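Local coordinates for protein BIFUNCTIONAL PROTEIN Proline utilization A (PutA) (Corynebacterium freiburgense, PDB 5UX5) that probably oxidises proline to glutamate in two steps, using an FAD-dependent proline dehydrogenase and an NAD-dependent aldehyde dehydrogenase active site, at residues T479-P491 and Q536-I550. Residues are numbered along the deposited sequence; the frame is centred on the assembly and turned at random.
Sequences TLEWARTLEDPQP and QDLLGVMTHEAGKTI
Trp482 and Gln536 stack where the helix 477-484 and the extended chain after it, which leads from the proline dehydrogenase barrel, lie against helix 535-544 of the aldehyde dehydrogenase-like region. The Gln536 amide is nearly parallel to the indole, 2° apart, with NE2 3.5 Å above the ring plane; Gln536 CG adds a CH-pi contact over the six-membered ring, and Thr479 O lies on the opposite face. A bend at chi2 of Gln536 carries the amide over the indole, and the last torsion turns it flat on the ring.

An apolar cluster follows. Leu539 CD1 reaches Trp482 CH2 at 3.5 Å, while Leu486 CD1 meets Ile550 CD1 tip to tip at 3.6 Å, beside Ala483 CB. Farther along, Pro489 CG packs on Val541 CB, the two side chains at about a right angle. Gly540, lacking a side chain, lets the backbone of Glu487 and the Pro489 ring lie close to the helix.

At the Asp488 end, the contact centres on His544, whose ring also meets that of His757, nearly parallel to it. The Asp488 carboxylate stacks on the imidazole, planes 11° apart, and Asp488 CB makes a CH-pi contact over the middle of the ring, 3.6 Å from the centroid of His544. His544 ND1 donates to Gly540 O, one helical turn back, at 2.7 Å and a nearly straight 170°, which fixes the ring's rotation.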
loop_
_atom_site.group_PDB
_atom_site.type_symbol
_atom_site.label_atom_id
_atom_site.label_comp_id
_atom_site.label_asym_id
_atom_site.label_seq_id
_atom_site.Cartn_x
_atom_site.Cartn_y
_atom_site.Cartn_z
ATOM N N THR A 479 2.399 3.695 -19.142
ATOM C CA THR A 479 1.280 3.420 -18.240
ATOM C C THR A 479 0.297 4.577 -18.218
ATOM O O THR A 479 -0.915 4.376 -18.377
ATOM C CB THR A 479 1.809 3.172 -16.836
ATOM O OG1 THR A 479 2.757 2.111 -16.885
ATOM C CG2 THR A 479 0.689 2.824 -15.866
ATOM N N LEU A 480 0.807 5.799 -18.005
ATOM C CA LEU A 480 -0.019 7.007 -18.056
ATOM C C LEU A 480 -0.676 7.194 -19.417
ATOM O O LEU A 480 -1.670 7.918 -19.518
ATOM C CB LEU A 480 0.813 8.250 -17.715
ATOM C CG LEU A 480 1.434 8.192 -16.316
ATOM C CD1 LEU A 480 2.354 9.367 -16.051
ATOM C CD2 LEU A 480 0.342 8.105 -15.266
ATOM N N GLU A 481 -0.164 6.538 -20.460
ATOM C CA GLU A 481 -0.779 6.709 -21.762
ATOM C C GLU A 481 -2.056 5.885 -21.874
ATOM O O GLU A 481 -3.082 6.411 -22.333
ATOM C CB GLU A 481 0.215 6.367 -22.877
ATOM C CG GLU A 481 -0.367 6.278 -24.318
ATOM C CD GLU A 481 -1.196 7.508 -24.809
ATOM O OE1 GLU A 481 -1.949 7.340 -25.803
ATOM O OE2 GLU A 481 -1.088 8.631 -24.253
ATOM N N TRP A 482 -2.032 4.600 -21.448
ATOM C CA TRP A 482 -3.263 3.814 -21.519
ATOM C C TRP A 482 -4.249 4.189 -20.415
ATOM O O TRP A 482 -5.458 3.971 -20.577
ATOM C CB TRP A 482 -2.986 2.288 -21.522
ATOM C CG TRP A 482 -2.356 1.636 -20.290
ATOM C CD1 TRP A 482 -1.120 1.048 -20.220
ATOM C CD2 TRP A 482 -2.948 1.473 -18.982
ATOM N NE1 TRP A 482 -0.896 0.539 -18.955
ATOM C CE2 TRP A 482 -2.001 0.786 -18.176
ATOM C CE3 TRP A 482 -4.179 1.837 -18.416
ATOM C CZ2 TRP A 482 -2.248 0.471 -16.824
ATOM C CZ3 TRP A 482 -4.425 1.529 -17.080
ATOM C CH2 TRP A 482 -3.460 0.852 -16.297
ATOM N N ALA A 483 -3.773 4.805 -19.331
ATOM C CA ALA A 483 -4.686 5.317 -18.314
ATOM C C ALA A 483 -5.576 6.439 -18.870
ATOM O O ALA A 483 -6.748 6.562 -18.478
ATOM C CB ALA A 483 -3.875 5.790 -17.102
ATOM N N ARG A 484 -5.058 7.234 -19.811
ATOM C CA ARG A 484 -5.873 8.253 -20.452
ATOM C C ARG A 484 -6.969 7.651 -21.325
ATOM O O ARG A 484 -8.044 8.244 -21.448
ATOM C CB ARG A 484 -4.995 9.174 -21.294
ATOM C CG ARG A 484 -4.206 10.193 -20.487
ATOM C CD ARG A 484 -3.344 11.043 -21.392
ATOM N NE ARG A 484 -2.190 11.609 -20.695
ATOM C CZ ARG A 484 -0.955 11.116 -20.771
ATOM N NH1 ARG A 484 -0.716 10.048 -21.513
ATOM N NH2 ARG A 484 0.045 11.692 -20.114
ATOM N N THR A 485 -6.717 6.502 -21.958
ATOM C CA THR A 485 -7.615 5.936 -22.965
ATOM C C THR A 485 -8.575 4.878 -22.417
ATOM O O THR A 485 -9.093 4.073 -23.195
ATOM C CB THR A 485 -6.810 5.351 -24.142
ATOM O OG1 THR A 485 -6.153 4.129 -23.752
ATOM C CG2 THR A 485 -5.787 6.355 -24.681
ATOM N N LEU A 486 -8.861 4.874 -21.120
ATOM C CA LEU A 486 -9.721 3.825 -20.574
ATOM C C LEU A 486 -11.148 3.941 -21.104
ATOM O O LEU A 486 -11.655 5.033 -21.363
ATOM C CB LEU A 486 -9.717 3.868 -19.045
ATOM C CG LEU A 486 -8.530 3.245 -18.296
ATOM C CD1 LEU A 486 -8.730 3.377 -16.806
ATOM C CD2 LEU A 486 -8.320 1.762 -18.687
ATOM N N GLU A 487 -11.795 2.796 -21.283
ATOM C CA GLU A 487 -13.123 2.759 -21.881
ATOM C C GLU A 487 -14.212 2.590 -20.822
ATOM O O GLU A 487 -13.936 2.411 -19.638
ATOM C CB GLU A 487 -13.178 1.641 -22.919
ATOM C CG GLU A 487 -12.134 1.818 -24.018
ATOM C CD GLU A 487 -12.322 0.834 -25.135
ATOM O OE1 GLU A 487 -12.135 -0.377 -24.892
ATOM O OE2 GLU A 487 -12.682 1.262 -26.254
ATOM N N ASP A 488 -15.477 2.655 -21.268
ATOM C CA ASP A 488 -16.656 2.549 -20.400
ATOM C C ASP A 488 -17.510 1.385 -20.899
ATOM O O ASP A 488 -18.574 1.591 -21.505
ATOM C CB ASP A 488 -17.435 3.868 -20.378
ATOM C CG ASP A 488 -18.701 3.819 -19.515
ATOM O OD1 ASP A 488 -18.911 2.811 -18.809
ATOM O OD2 ASP A 488 -19.464 4.815 -19.507
ATOM N N PRO A 489 -17.094 0.147 -20.624
ATOM C CA PRO A 489 -17.756 -0.995 -21.259
ATOM C C PRO A 489 -19.176 -1.157 -20.757
ATOM O O PRO A 489 -19.466 -0.965 -19.576
ATOM C CB PRO A 489 -16.862 -2.184 -20.898
ATOM C CG PRO A 489 -15.920 -1.713 -19.850
ATOM C CD PRO A 489 -15.886 -0.237 -19.866
ATOM N N GLN A 490 -20.060 -1.511 -21.684
ATOM C CA GLN A 490 -21.491 -1.644 -21.418
ATOM C C GLN A 490 -21.981 -3.010 -21.876
ATOM O O GLN A 490 -22.803 -3.111 -22.792
ATOM C CB GLN A 490 -22.269 -0.531 -22.118
ATOM C CG GLN A 490 -21.893 0.867 -21.672
ATOM C CD GLN A 490 -22.523 1.232 -20.342
ATOM O OE1 GLN A 490 -23.506 0.623 -19.922
ATOM N NE2 GLN A 490 -21.951 2.219 -19.664
ATOM N N PRO A 491 -21.495 -4.086 -21.251
ATOM C CA PRO A 491 -21.953 -5.425 -21.632
ATOM C C PRO A 491 -23.408 -5.635 -21.268
ATOM O O PRO A 491 -23.896 -5.151 -20.244
ATOM C CB PRO A 491 -21.056 -6.364 -20.818
ATOM C CG PRO A 491 -20.492 -5.549 -19.719
ATOM C CD PRO A 491 -20.542 -4.110 -20.131
ATOM N N GLN A 536 -7.051 -3.743 -18.394
ATOM C CA GLN A 536 -7.539 -2.426 -18.761
ATOM C C GLN A 536 -9.031 -2.413 -19.016
ATOM O O GLN A 536 -9.693 -1.416 -18.706
ATOM C CB GLN A 536 -6.763 -1.893 -19.960
ATOM C CG GLN A 536 -5.573 -1.101 -19.497
ATOM C CD GLN A 536 -4.323 -1.419 -20.257
ATOM O OE1 GLN A 536 -4.174 -1.077 -21.446
ATOM N NE2 GLN A 536 -3.399 -2.096 -19.574
ATOM N N ASP A 537 -9.584 -3.494 -19.557
ATOM C CA ASP A 537 -11.035 -3.603 -19.611
ATOM C C ASP A 537 -11.633 -3.604 -18.200
ATOM O O ASP A 537 -12.677 -2.982 -17.959
ATOM C CB ASP A 537 -11.443 -4.858 -20.383
ATOM C CG ASP A 537 -11.041 -4.805 -21.833
ATOM O OD1 ASP A 537 -11.714 -4.081 -22.592
ATOM O OD2 ASP A 537 -10.065 -5.491 -22.220
ATOM N N LEU A 538 -11.002 -4.316 -17.251
ATOM C CA LEU A 538 -11.549 -4.314 -15.903
ATOM C C LEU A 538 -11.486 -2.915 -15.319
ATOM O O LEU A 538 -12.449 -2.455 -14.709
ATOM C CB LEU A 538 -10.832 -5.326 -14.993
ATOM C CG LEU A 538 -11.005 -6.818 -15.340
ATOM C CD1 LEU A 538 -10.135 -7.698 -14.463
ATOM C CD2 LEU A 538 -12.430 -7.256 -15.272
ATOM N N LEU A 539 -10.367 -2.214 -15.516
ATOM C CA LEU A 539 -10.255 -0.842 -15.019
ATOM C C LEU A 539 -11.343 0.050 -15.619
ATOM O O LEU A 539 -11.966 0.856 -14.913
ATOM C CB LEU A 539 -8.855 -0.296 -15.310
ATOM C CG LEU A 539 -7.751 -0.992 -14.502
ATOM C CD1 LEU A 539 -6.369 -0.440 -14.798
ATOM C CD2 LEU A 539 -8.051 -0.918 -13.010
ATOM N N GLY A 540 -11.587 -0.093 -16.920
ATOM C CA GLY A 540 -12.645 0.666 -17.556
ATOM C C GLY A 540 -13.988 0.505 -16.877
ATOM O O GLY A 540 -14.679 1.487 -16.612
ATOM N N VAL A 541 -14.397 -0.741 -16.611
ATOM C CA VAL A 541 -15.729 -0.924 -16.025
ATOM C C VAL A 541 -15.736 -0.572 -14.538
ATOM O O VAL A 541 -16.747 -0.085 -14.016
ATOM C CB VAL A 541 -16.283 -2.339 -16.253
ATOM C CG1 VAL A 541 -15.555 -3.372 -15.380
ATOM C CG2 VAL A 541 -17.803 -2.343 -16.020
ATOM N N MET A 542 -14.623 -0.797 -13.835
ATOM C CA MET A 542 -14.586 -0.488 -12.415
ATOM C C MET A 542 -14.599 1.001 -12.153
ATOM O O MET A 542 -15.164 1.431 -11.145
ATOM C CB MET A 542 -13.357 -1.108 -11.771
ATOM C CG MET A 542 -13.418 -2.592 -11.789
ATOM S SD MET A 542 -11.846 -3.402 -11.480
ATOM C CE MET A 542 -11.775 -3.388 -9.700
ATOM N N THR A 543 -13.989 1.809 -13.034
ATOM C CA THR A 543 -13.938 3.256 -12.807
ATOM C C THR A 543 -15.235 3.954 -13.205
ATOM O O THR A 543 -15.500 5.055 -12.714
ATOM C CB THR A 543 -12.738 3.895 -13.533
ATOM O OG1 THR A 543 -12.719 3.516 -14.912
ATOM C CG2 THR A 543 -11.414 3.453 -12.906
ATOM N N HIS A 544 -16.078 3.317 -14.025
ATOM C CA HIS A 544 -17.376 3.881 -14.387
ATOM C C HIS A 544 -18.503 3.258 -13.558
ATOM O O HIS A 544 -19.126 3.946 -12.740
ATOM C CB HIS A 544 -17.610 3.707 -15.887
ATOM C CG HIS A 544 -16.643 4.493 -16.712
ATOM N ND1 HIS A 544 -15.475 3.951 -17.204
ATOM C CD2 HIS A 544 -16.639 5.795 -17.082
ATOM C CE1 HIS A 544 -14.802 4.881 -17.854
ATOM N NE2 HIS A 544 -15.486 6.009 -17.794
ATOM N N GLU A 545 -18.769 1.956 -13.729
ATOM C CA GLU A 545 -19.909 1.350 -13.046
ATOM C C GLU A 545 -19.715 1.357 -11.539
ATOM O O GLU A 545 -20.633 1.710 -10.791
ATOM C CB GLU A 545 -20.153 -0.065 -13.546
ATOM C CG GLU A 545 -21.498 -0.613 -13.088
ATOM C CD GLU A 545 -21.671 -2.078 -13.361
ATOM O OE1 GLU A 545 -22.774 -2.487 -13.786
ATOM O OE2 GLU A 545 -20.691 -2.821 -13.170
ATOM N N ALA A 546 -18.532 0.965 -11.068
ATOM C CA ALA A 546 -18.280 0.949 -9.630
ATOM C C ALA A 546 -17.839 2.302 -9.080
ATOM O O ALA A 546 -17.957 2.524 -7.873
ATOM C CB ALA A 546 -17.226 -0.111 -9.290
ATOM N N GLY A 547 -17.377 3.225 -9.919
ATOM C CA GLY A 547 -17.009 4.540 -9.424
ATOM C C GLY A 547 -15.706 4.616 -8.649
ATOM O O GLY A 547 -15.535 5.536 -7.844
ATOM N N LYS A 548 -14.797 3.658 -8.838
ATOM C CA LYS A 548 -13.499 3.635 -8.174
ATOM C C LYS A 548 -12.453 4.402 -8.984
ATOM O O LYS A 548 -12.508 4.453 -10.211
ATOM C CB LYS A 548 -13.041 2.182 -7.974
ATOM C CG LYS A 548 -14.140 1.311 -7.383
ATOM C CD LYS A 548 -13.656 -0.071 -6.940
ATOM C CE LYS A 548 -12.588 0.043 -5.880
ATOM N NZ LYS A 548 -12.336 -1.187 -5.134
ATOM N N THR A 549 -11.478 4.981 -8.288
ATOM C CA THR A 549 -10.313 5.514 -8.983
ATOM C C THR A 549 -9.421 4.377 -9.467
ATOM O O THR A 549 -9.536 3.235 -9.021
ATOM C CB THR A 549 -9.501 6.441 -8.079
ATOM O OG1 THR A 549 -8.933 5.704 -6.980
ATOM C CG2 THR A 549 -10.372 7.590 -7.555
ATOM N N ILE A 550 -8.545 4.689 -10.422
ATOM C CA ILE A 550 -7.527 3.728 -10.829
ATOM C C ILE A 550 -6.689 3.291 -9.631
ATOM O O ILE A 550 -6.364 2.096 -9.467
ATOM C CB ILE A 550 -6.647 4.319 -11.933
ATOM C CG1 ILE A 550 -7.463 4.627 -13.174
ATOM C CG2 ILE A 550 -5.573 3.359 -12.309
ATOM C CD1 ILE A 550 -6.575 4.949 -14.359
#